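Long-range contact in AxyAgu115A (Amphibacillus xylanus NBRC 15112, PDB 6NPS), which probably acts as a family GH115 alpha-glucuronidase, a glycoside hydrolase that removes glucuronic acid side groups from glucuronoxylan-type hemicelluloses: residues Tyr860-Val872 with Trp906-Lys918. The protein carries 3 engineered substitutions. Numbering follows the deposited sequence.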
ATOM      1  N   TYR A 860      12.337  26.382 -17.864  1.00 43.25           N
ATOM      2  CA  TYR A 860      12.063  24.976 -18.090  1.00 43.00           C
ATOM      3  C   TYR A 860      13.003  24.144 -17.245  1.00 41.22           C
ATOM      4  O   TYR A 860      14.125  24.568 -16.922  1.00 42.76           O
ATOM      5  CB  TYR A 860      12.206  24.615 -19.593  1.00 43.14           C
ATOM      6  CG  TYR A 860      10.998  25.105 -20.374  1.00 46.90           C
ATOM      7  CD1 TYR A 860      10.851  26.453 -20.669  1.00 50.92           C
ATOM      8  CD2 TYR A 860       9.977  24.226 -20.766  1.00 47.98           C
ATOM      9  CE1 TYR A 860       9.727  26.924 -21.365  1.00 52.11           C
ATOM     10  CE2 TYR A 860       8.851  24.689 -21.463  1.00 47.06           C
ATOM     11  CZ  TYR A 860       8.738  26.039 -21.756  1.00 51.22           C
ATOM     12  OH  TYR A 860       7.635  26.525 -22.429  1.00 50.86           O
ATOM     13  N   GLU A 861      12.536  22.954 -16.889  1.00 39.89           N
ATOM     14  CA  GLU A 861      13.402  21.937 -16.316  1.00 43.46           C
ATOM     15  C   GLU A 861      13.978  21.097 -17.445  1.00 43.10           C
ATOM     16  O   GLU A 861      13.250  20.659 -18.338  1.00 40.95           O
ATOM     17  CB  GLU A 861      12.656  21.048 -15.321  1.00 46.25           C
ATOM     18  CG  GLU A 861      12.239  21.776 -14.054  1.00 60.24           C
ATOM     19  CD  GLU A 861      13.318  21.801 -12.972  1.00 76.33           C
ATOM     20  OE1 GLU A 861      14.518  21.651 -13.298  1.00 80.15           O
ATOM     21  OE2 GLU A 861      12.964  21.981 -11.785  1.00 80.73           O
ATOM     22  N   LEU A 862      15.290  20.895 -17.403  1.00 38.98           N
ATOM     23  CA  LEU A 862      16.014  20.063 -18.347  1.00 42.02           C
ATOM     24  C   LEU A 862      16.567  18.891 -17.549  1.00 41.77           C
ATOM     25  O   LEU A 862      17.403  19.075 -16.666  1.00 39.52           O
ATOM     26  CB  LEU A 862      17.120  20.867 -19.034  1.00 43.43           C
ATOM     27  CG  LEU A 862      18.121  20.140 -19.920  1.00 46.01           C
ATOM     28  CD1 LEU A 862      17.472  19.741 -21.217  1.00 43.01           C
ATOM     29  CD2 LEU A 862      19.322  21.058 -20.201  1.00 47.87           C
ATOM     30  N   GLU A 863      16.072  17.700 -17.839  1.00 41.44           N
ATOM     31  CA  GLU A 863      16.411  16.509 -17.095  1.00 41.13           C
ATOM     32  C   GLU A 863      17.163  15.546 -18.005  1.00 39.20           C
ATOM     33  O   GLU A 863      16.711  15.250 -19.115  1.00 37.80           O
ATOM     34  CB  GLU A 863      15.147  15.860 -16.545  1.00 44.68           C
ATOM     35  CG  GLU A 863      15.387  14.536 -15.824  1.00 51.74           C
ATOM     36  CD  GLU A 863      14.120  13.980 -15.184  1.00 63.74           C
ATOM     37  OE1 GLU A 863      13.020  14.151 -15.767  1.00 67.71           O
ATOM     38  OE2 GLU A 863      14.223  13.393 -14.082  1.00 70.30           O
ATOM     39  N   PHE A 864      18.310  15.083 -17.545  1.00 36.36           N
ATOM     40  CA  PHE A 864      19.087  14.088 -18.262  1.00 32.75           C
ATOM     41  C   PHE A 864      18.849  12.730 -17.630  1.00 36.44           C
ATOM     42  O   PHE A 864      18.834  12.597 -16.401  1.00 36.41           O
ATOM     43  CB  PHE A 864      20.582  14.395 -18.199  1.00 34.93           C
ATOM     44  CG  PHE A 864      20.996  15.594 -18.950  1.00 38.96           C
ATOM     45  CD1 PHE A 864      20.177  16.164 -19.912  1.00 41.35           C
ATOM     46  CD2 PHE A 864      22.254  16.153 -18.721  1.00 45.72           C
ATOM     47  CE1 PHE A 864      20.584  17.292 -20.606  1.00 42.19           C
ATOM     48  CE2 PHE A 864      22.676  17.274 -19.426  1.00 41.40           C
ATOM     49  CZ  PHE A 864      21.837  17.847 -20.361  1.00 42.03           C
ATOM     50  N   TYR A 865      18.739  11.720 -18.466  1.00 32.04           N
ATOM     51  CA  TYR A 865      18.815  10.332 -18.032  1.00 30.08           C
ATOM     52  C   TYR A 865      20.196   9.819 -18.443  1.00 33.16           C
ATOM     53  O   TYR A 865      20.519   9.804 -19.631  1.00 34.16           O
ATOM     54  CB  TYR A 865      17.714   9.497 -18.686  1.00 31.43           C
ATOM     55  CG  TYR A 865      16.321   9.744 -18.116  1.00 36.45           C
ATOM     56  CD1 TYR A 865      15.701  10.987 -18.240  1.00 42.85           C
ATOM     57  CD2 TYR A 865      15.625   8.721 -17.470  1.00 39.20           C
ATOM     58  CE1 TYR A 865      14.399  11.209 -17.735  1.00 38.42           C
ATOM     59  CE2 TYR A 865      14.354   8.925 -16.963  1.00 42.38           C
ATOM     60  CZ  TYR A 865      13.740  10.168 -17.106  1.00 44.12           C
ATOM     61  OH  TYR A 865      12.482  10.374 -16.586  1.00 48.90           O
ATOM     62  N   LEU A 866      21.003   9.411 -17.465  1.00 29.08           N
ATOM     63  CA  LEU A 866      22.397   9.038 -17.702  1.00 36.66           C
ATOM     64  C   LEU A 866      22.688   7.633 -17.206  1.00 33.70           C
ATOM     65  O   LEU A 866      22.150   7.192 -16.185  1.00 32.43           O
ATOM     66  CB  LEU A 866      23.374   9.992 -16.993  1.00 40.18           C
ATOM     67  CG  LEU A 866      23.195  11.473 -17.249  1.00 50.75           C
ATOM     68  CD1 LEU A 866      23.991  12.270 -16.236  1.00 52.47           C
ATOM     69  CD2 LEU A 866      23.647  11.798 -18.687  1.00 54.35           C
ATOM     70  N   GLN A 867      23.592   6.952 -17.892  1.00 34.85           N
ATOM     71  CA  GLN A 867      24.145   5.743 -17.314  1.00 39.04           C
ATOM     72  C   GLN A 867      24.785   6.084 -15.968  1.00 33.82           C
ATOM     73  O   GLN A 867      25.427   7.138 -15.845  1.00 34.41           O
ATOM     74  CB  GLN A 867      25.173   5.114 -18.256  1.00 47.50           C
ATOM     75  CG  GLN A 867      25.155   3.609 -18.185  1.00 66.18           C
ATOM     76  CD  GLN A 867      26.086   3.062 -17.122  1.00 77.52           C
ATOM     77  OE1 GLN A 867      25.806   2.030 -16.515  1.00 83.69           O
ATOM     78  NE2 GLN A 867      27.212   3.744 -16.904  1.00 79.81           N
ATOM     79  N   PRO A 868      24.619   5.228 -14.928  1.00 31.88           N
ATOM     80  CA  PRO A 868      25.174   5.571 -13.586  1.00 35.66           C
ATOM     81  C   PRO A 868      26.666   5.269 -13.459  1.00 40.67           C
ATOM     82  O   PRO A 868      27.119   4.361 -12.759  1.00 38.73           O
ATOM     83  CB  PRO A 868      24.328   4.704 -12.640  1.00 36.14           C
ATOM     84  CG  PRO A 868      23.988   3.498 -13.432  1.00 34.06           C
ATOM     85  CD  PRO A 868      23.787   4.008 -14.884  1.00 36.68           C
ATOM     86  N   SER A 869      27.462   6.055 -14.155  1.00 37.84           N
ATOM     87  CA  SER A 869      28.912   5.982 -14.087  1.00 38.58           C
ATOM     88  C   SER A 869      29.442   6.685 -12.842  1.00 42.48           C
ATOM     89  O   SER A 869      28.824   7.610 -12.304  1.00 42.48           O
ATOM     90  CB  SER A 869      29.516   6.624 -15.333  1.00 40.74           C
ATOM     91  OG  SER A 869      29.508   5.678 -16.374  1.00 50.46           O
ATOM     92  N   ASN A 870      30.630   6.265 -12.418  1.00 37.56           N
ATOM     93  CA  ASN A 870      31.271   6.899 -11.288  1.00 31.58           C
ATOM     94  C   ASN A 870      32.387   7.817 -11.769  1.00 35.09           C
ATOM     95  O   ASN A 870      32.973   7.567 -12.825  1.00 36.40           O
ATOM     96  CB  ASN A 870      31.832   5.816 -10.359  1.00 31.41           C
ATOM     97  CG  ASN A 870      30.751   4.903  -9.855  1.00 36.13           C
ATOM     98  OD1 ASN A 870      29.792   5.381  -9.249  1.00 37.89           O
ATOM     99  ND2 ASN A 870      30.868   3.597 -10.104  1.00 29.93           N
ATOM    100  N   PRO A 871      32.706   8.894 -11.041  1.00 36.57           N
ATOM    101  CA  PRO A 871      33.810   9.763 -11.464  1.00 39.67           C
ATOM    102  C   PRO A 871      35.098   8.970 -11.643  1.00 42.00           C
ATOM    103  O   PRO A 871      35.406   8.056 -10.864  1.00 37.13           O
ATOM    104  CB  PRO A 871      33.948  10.769 -10.307  1.00 43.42           C
ATOM    105  CG  PRO A 871      32.678  10.685  -9.530  1.00 41.98           C
ATOM    106  CD  PRO A 871      32.139   9.304  -9.738  1.00 40.65           C
ATOM    107  N   VAL A 872      35.882   9.357 -12.663  1.00 37.71           N
ATOM    108  CA  VAL A 872      37.130   8.641 -12.974  1.00 38.07           C
ATOM    109  C   VAL A 872      38.332   9.140 -12.188  1.00 35.51           C
ATOM    110  O   VAL A 872      39.405   8.508 -12.247  1.00 40.97           O
ATOM    111  CB  VAL A 872      37.490   8.720 -14.476  1.00 36.55           C
ATOM    112  CG1 VAL A 872      36.374   8.159 -15.286  1.00 37.90           C
ATOM    113  CG2 VAL A 872      37.798  10.187 -14.889  1.00 35.01           C
ATOM    114  N   TRP A 906      24.061   6.649  -4.871  1.00 32.57           N
ATOM    115  CA  TRP A 906      24.713   5.616  -5.660  1.00 30.51           C
ATOM    116  C   TRP A 906      23.892   4.337  -5.623  1.00 31.58           C
ATOM    117  O   TRP A 906      23.697   3.684  -6.652  1.00 32.61           O
ATOM    118  CB  TRP A 906      26.152   5.360  -5.124  1.00 33.89           C
ATOM    119  CG  TRP A 906      26.761   4.042  -5.714  1.00 34.41           C
ATOM    120  CD1 TRP A 906      27.421   3.910  -6.904  1.00 33.37           C
ATOM    121  CD2 TRP A 906      26.670   2.715  -5.154  1.00 29.39           C
ATOM    122  NE1 TRP A 906      27.765   2.588  -7.111  1.00 31.16           N
ATOM    123  CE2 TRP A 906      27.316   1.838  -6.049  1.00 29.91           C
ATOM    124  CE3 TRP A 906      26.114   2.190  -3.981  1.00 30.08           C
ATOM    125  CZ2 TRP A 906      27.403   0.452  -5.822  1.00 27.96           C
ATOM    126  CZ3 TRP A 906      26.247   0.798  -3.722  1.00 32.50           C
ATOM    127  CH2 TRP A 906      26.898  -0.043  -4.637  1.00 33.24           C
ATOM    128  N   GLY A 907      23.374   3.986  -4.438  1.00 29.26           N
ATOM    129  CA  GLY A 907      22.671   2.722  -4.289  1.00 31.68           C
ATOM    130  C   GLY A 907      21.325   2.692  -4.998  1.00 32.99           C
ATOM    131  O   GLY A 907      20.970   1.679  -5.610  1.00 36.56           O
ATOM    132  N   ILE A 908      20.547   3.782  -4.908  1.00 34.54           N
ATOM    133  CA  ILE A 908      19.308   3.894  -5.697  1.00 33.10           C
ATOM    134  C   ILE A 908      19.617   3.765  -7.185  1.00 36.81           C
ATOM    135  O   ILE A 908      18.988   2.986  -7.918  1.00 34.88           O
ATOM    136  CB  ILE A 908      18.610   5.237  -5.427  1.00 37.67           C
ATOM    137  CG1 ILE A 908      18.070   5.314  -3.995  1.00 45.24           C
ATOM    138  CG2 ILE A 908      17.435   5.458  -6.431  1.00 32.81           C
ATOM    139  CD1 ILE A 908      17.893   6.754  -3.568  1.00 51.91           C
ATOM    140  N   ASP A 909      20.602   4.539  -7.659  1.00 35.37           N
ATOM    141  CA  ASP A 909      20.848   4.606  -9.102  1.00 33.64           C
ATOM    142  C   ASP A 909      21.378   3.290  -9.640  1.00 32.40           C
ATOM    143  O   ASP A 909      21.094   2.931 -10.782  1.00 32.75           O
ATOM    144  CB  ASP A 909      21.851   5.735  -9.410  1.00 38.46           C
ATOM    145  CG  ASP A 909      21.324   7.127  -9.020  1.00 48.31           C
ATOM    146  OD1 ASP A 909      20.126   7.261  -8.699  1.00 56.40           O
ATOM    147  OD2 ASP A 909      22.120   8.097  -9.031  1.00 55.79           O
ATOM    148  N   VAL A 910      22.161   2.547  -8.841  1.00 30.77           N
ATOM    149  CA  VAL A 910      22.751   1.324  -9.380  1.00 28.85           C
ATOM    150  C   VAL A 910      21.670   0.240  -9.590  1.00 30.84           C
ATOM    151  O   VAL A 910      21.695  -0.505 -10.579  1.00 35.28           O
ATOM    152  CB  VAL A 910      23.932   0.914  -8.439  1.00 35.56           C
ATOM    153  CG1 VAL A 910      23.489   0.078  -7.255  1.00 34.66           C
ATOM    154  CG2 VAL A 910      24.987   0.249  -9.175  1.00 36.83           C
ATOM    155  N   ILE A 911      20.672   0.189  -8.715  1.00 26.07           N
ATOM    156  CA  ILE A 911      19.547  -0.748  -8.856  1.00 30.68           C
ATOM    157  C   ILE A 911      18.598  -0.319  -9.987  1.00 33.08           C
ATOM    158  O   ILE A 911      18.059  -1.162 -10.715  1.00 31.21           O
ATOM    159  CB  ILE A 911      18.801  -0.850  -7.511  1.00 33.43           C
ATOM    160  CG1 ILE A 911      19.786  -1.363  -6.436  1.00 38.44           C
ATOM    161  CG2 ILE A 911      17.581  -1.789  -7.586  1.00 32.77           C
ATOM    162  CD1 ILE A 911      20.547  -2.601  -6.871  1.00 42.33           C
ATOM    163  N   ASN A 912      18.384   0.991 -10.161  1.00 30.26           N
ATOM    164  CA  ASN A 912      17.601   1.476 -11.306  1.00 30.31           C
ATOM    165  C   ASN A 912      18.370   1.454 -12.618  1.00 34.34           C
ATOM    166  O   ASN A 912      17.764   1.705 -13.671  1.00 32.43           O
ATOM    167  CB  ASN A 912      17.116   2.908 -11.073  1.00 30.81           C
ATOM    168  CG  ASN A 912      16.089   2.998  -9.977  1.00 33.54           C
ATOM    169  OD1 ASN A 912      15.468   2.001  -9.612  1.00 34.25           O
ATOM    170  ND2 ASN A 912      15.945   4.180  -9.404  1.00 34.90           N
ATOM    171  N   ASN A 913      19.673   1.226 -12.569  1.00 36.54           N
ATOM    172  CA  ASN A 913      20.556   1.302 -13.733  1.00 37.46           C
ATOM    173  C   ASN A 913      20.432   2.625 -14.489  1.00 35.62           C
ATOM    174  O   ASN A 913      20.457   2.662 -15.729  1.00 33.99           O
ATOM    175  CB  ASN A 913      20.318   0.148 -14.703  1.00 40.09           C
ATOM    176  CG  ASN A 913      21.520  -0.041 -15.621  1.00 49.34           C
ATOM    177  OD1 ASN A 913      22.669   0.240 -15.208  1.00 49.63           O
ATOM    178  ND2 ASN A 913      21.288  -0.510 -16.835  1.00 50.98           N
ATOM    179  N   ILE A 914      20.262   3.723 -13.758  1.00 30.13           N
ATOM    180  CA  ILE A 914      20.087   5.013 -14.408  1.00 30.18           C
ATOM    181  C   ILE A 914      20.315   6.066 -13.354  1.00 31.09           C
ATOM    182  O   ILE A 914      20.064   5.840 -12.170  1.00 34.76           O
ATOM    183  CB  ILE A 914      18.683   5.176 -15.055  1.00 29.99           C
ATOM    184  CG1 ILE A 914      18.737   6.270 -16.130  1.00 30.58           C
ATOM    185  CG2 ILE A 914      17.632   5.562 -14.030  1.00 28.25           C
ATOM    186  CD1 ILE A 914      19.502   5.825 -17.391  1.00 32.86           C
ATOM    187  N   ARG A 915      20.878   7.189 -13.774  1.00 32.55           N
ATOM    188  CA  ARG A 915      20.957   8.389 -12.970  1.00 33.33           C
ATOM    189  C   ARG A 915      20.168   9.478 -13.677  1.00 34.92           C
ATOM    190  O   ARG A 915      20.282   9.639 -14.899  1.00 34.75           O
ATOM    191  CB  ARG A 915      22.410   8.817 -12.793  1.00 35.64           C
ATOM    192  CG  ARG A 915      22.526  10.080 -11.992  1.00 49.26           C
ATOM    193  CD  ARG A 915      23.841  10.126 -11.238  1.00 58.26           C
ATOM    194  NE  ARG A 915      24.944  10.055 -12.171  1.00 58.61           N
ATOM    195  CZ  ARG A 915      25.889   9.124 -12.168  1.00 52.13           C
ATOM    196  NH1 ARG A 915      25.893   8.157 -11.252  1.00 49.84           N
ATOM    197  NH2 ARG A 915      26.841   9.191 -13.095  1.00 51.46           N
ATOM    198  N   THR A 916      19.381  10.234 -12.932  1.00 34.04           N
ATOM    199  CA  THR A 916      18.756  11.421 -13.495  1.00 40.61           C
ATOM    200  C   THR A 916      19.303  12.658 -12.790  1.00 41.34           C
ATOM    201  O   THR A 916      19.651  12.612 -11.609  1.00 41.89           O
ATOM    202  CB  THR A 916      17.218  11.375 -13.393  1.00 47.42           C
ATOM    203  OG1 THR A 916      16.823  11.320 -12.019  1.00 54.74           O
ATOM    204  CG2 THR A 916      16.668  10.171 -14.109  1.00 41.60           C
ATOM    205  N   THR A 917      19.445  13.736 -13.540  1.00 36.82           N
ATOM    206  CA  THR A 917      19.876  15.019 -13.010  1.00 40.32           C
ATOM    207  C   THR A 917      19.028  16.097 -13.682  1.00 40.93           C
ATOM    208  O   THR A 917      18.603  15.936 -14.833  1.00 41.49           O
ATOM    209  CB  THR A 917      21.392  15.225 -13.251  1.00 45.09           C
ATOM    210  OG1 THR A 917      21.811  16.524 -12.800  1.00 47.45           O
ATOM    211  CG2 THR A 917      21.706  15.094 -14.732  1.00 49.93           C
ATOM    212  N   LYS A 918      18.753  17.181 -12.950  1.00 39.29           N
ATOM    213  CA  LYS A 918      17.882  18.260 -13.415  1.00 43.25           C
ATOM    214  C   LYS A 918      18.565  19.609 -13.245  1.00 47.41           C
ATOM    215  O   LYS A 918      19.244  19.853 -12.241  1.00 42.86           O
ATOM    216  CB  LYS A 918      16.542  18.313 -12.654  1.00 44.30           C
ATOM    217  CG  LYS A 918      15.611  17.194 -12.975  1.00 53.03           C
ATOM    218  CD  LYS A 918      14.296  17.328 -12.224  1.00 64.09           C
ATOM    219  CE  LYS A 918      13.607  15.969 -12.092  1.00 73.11           C
ATOM    220  NZ  LYS A 918      12.382  16.026 -11.247  1.00 77.13           N
TER
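An antiparallel strand pair in the C-terminal domain of this GH115 enzyme joins Phe864 and Leu866 to Thr917 and Arg915, and the Arg915 side chain reaches on to the loop that follows strand 858-866. Each hydrogen-bonded pair has both its bonds: Phe864 N to Thr917 O (2.9 Å) is returned by Thr917 N to Phe864 O, and Leu866 N to Arg915 O by Arg915 N to Leu866 O. On the face bearing Tyr865 and Thr916, Thr916 CG2 sits over the Tyr865 ring, 3.9 Å from its centroid, a CH-pi contact. Next to it Glu863 and Lys918 run side by side; Lys918 CE comes to 3.3 Å from Glu863 OE2, while Lys918 NZ stands too far off for a salt bridge. The face bearing Phe864 and Leu866 brings Thr917 CG2 against Phe864 CB (3.7 Å) and Leu866 CD1.

Arg915 starts out extended, then bends at chi3 (59°), which swings its guanidinium to the loop. Arg915 NH2 gives Ser869 O a 2.7 Å hydrogen bond on a lone pair, near the guanidinium plane; Arg915 NH1 adds a weak one, while Pro868 CA lies over a face. Pro868, centre of an inverse gamma turn, also packs its CD against the backbone carbonyl carbon of Asn913, C-prime residue of the Schellman motif that ends helix 904-912. With an alanine at Arg915, Ser869 O would probably lose both donors and the turn be freer to shift. One firm and one weak bond to a buried serine's carbonyl thus tie the loop's course to the strand pairing.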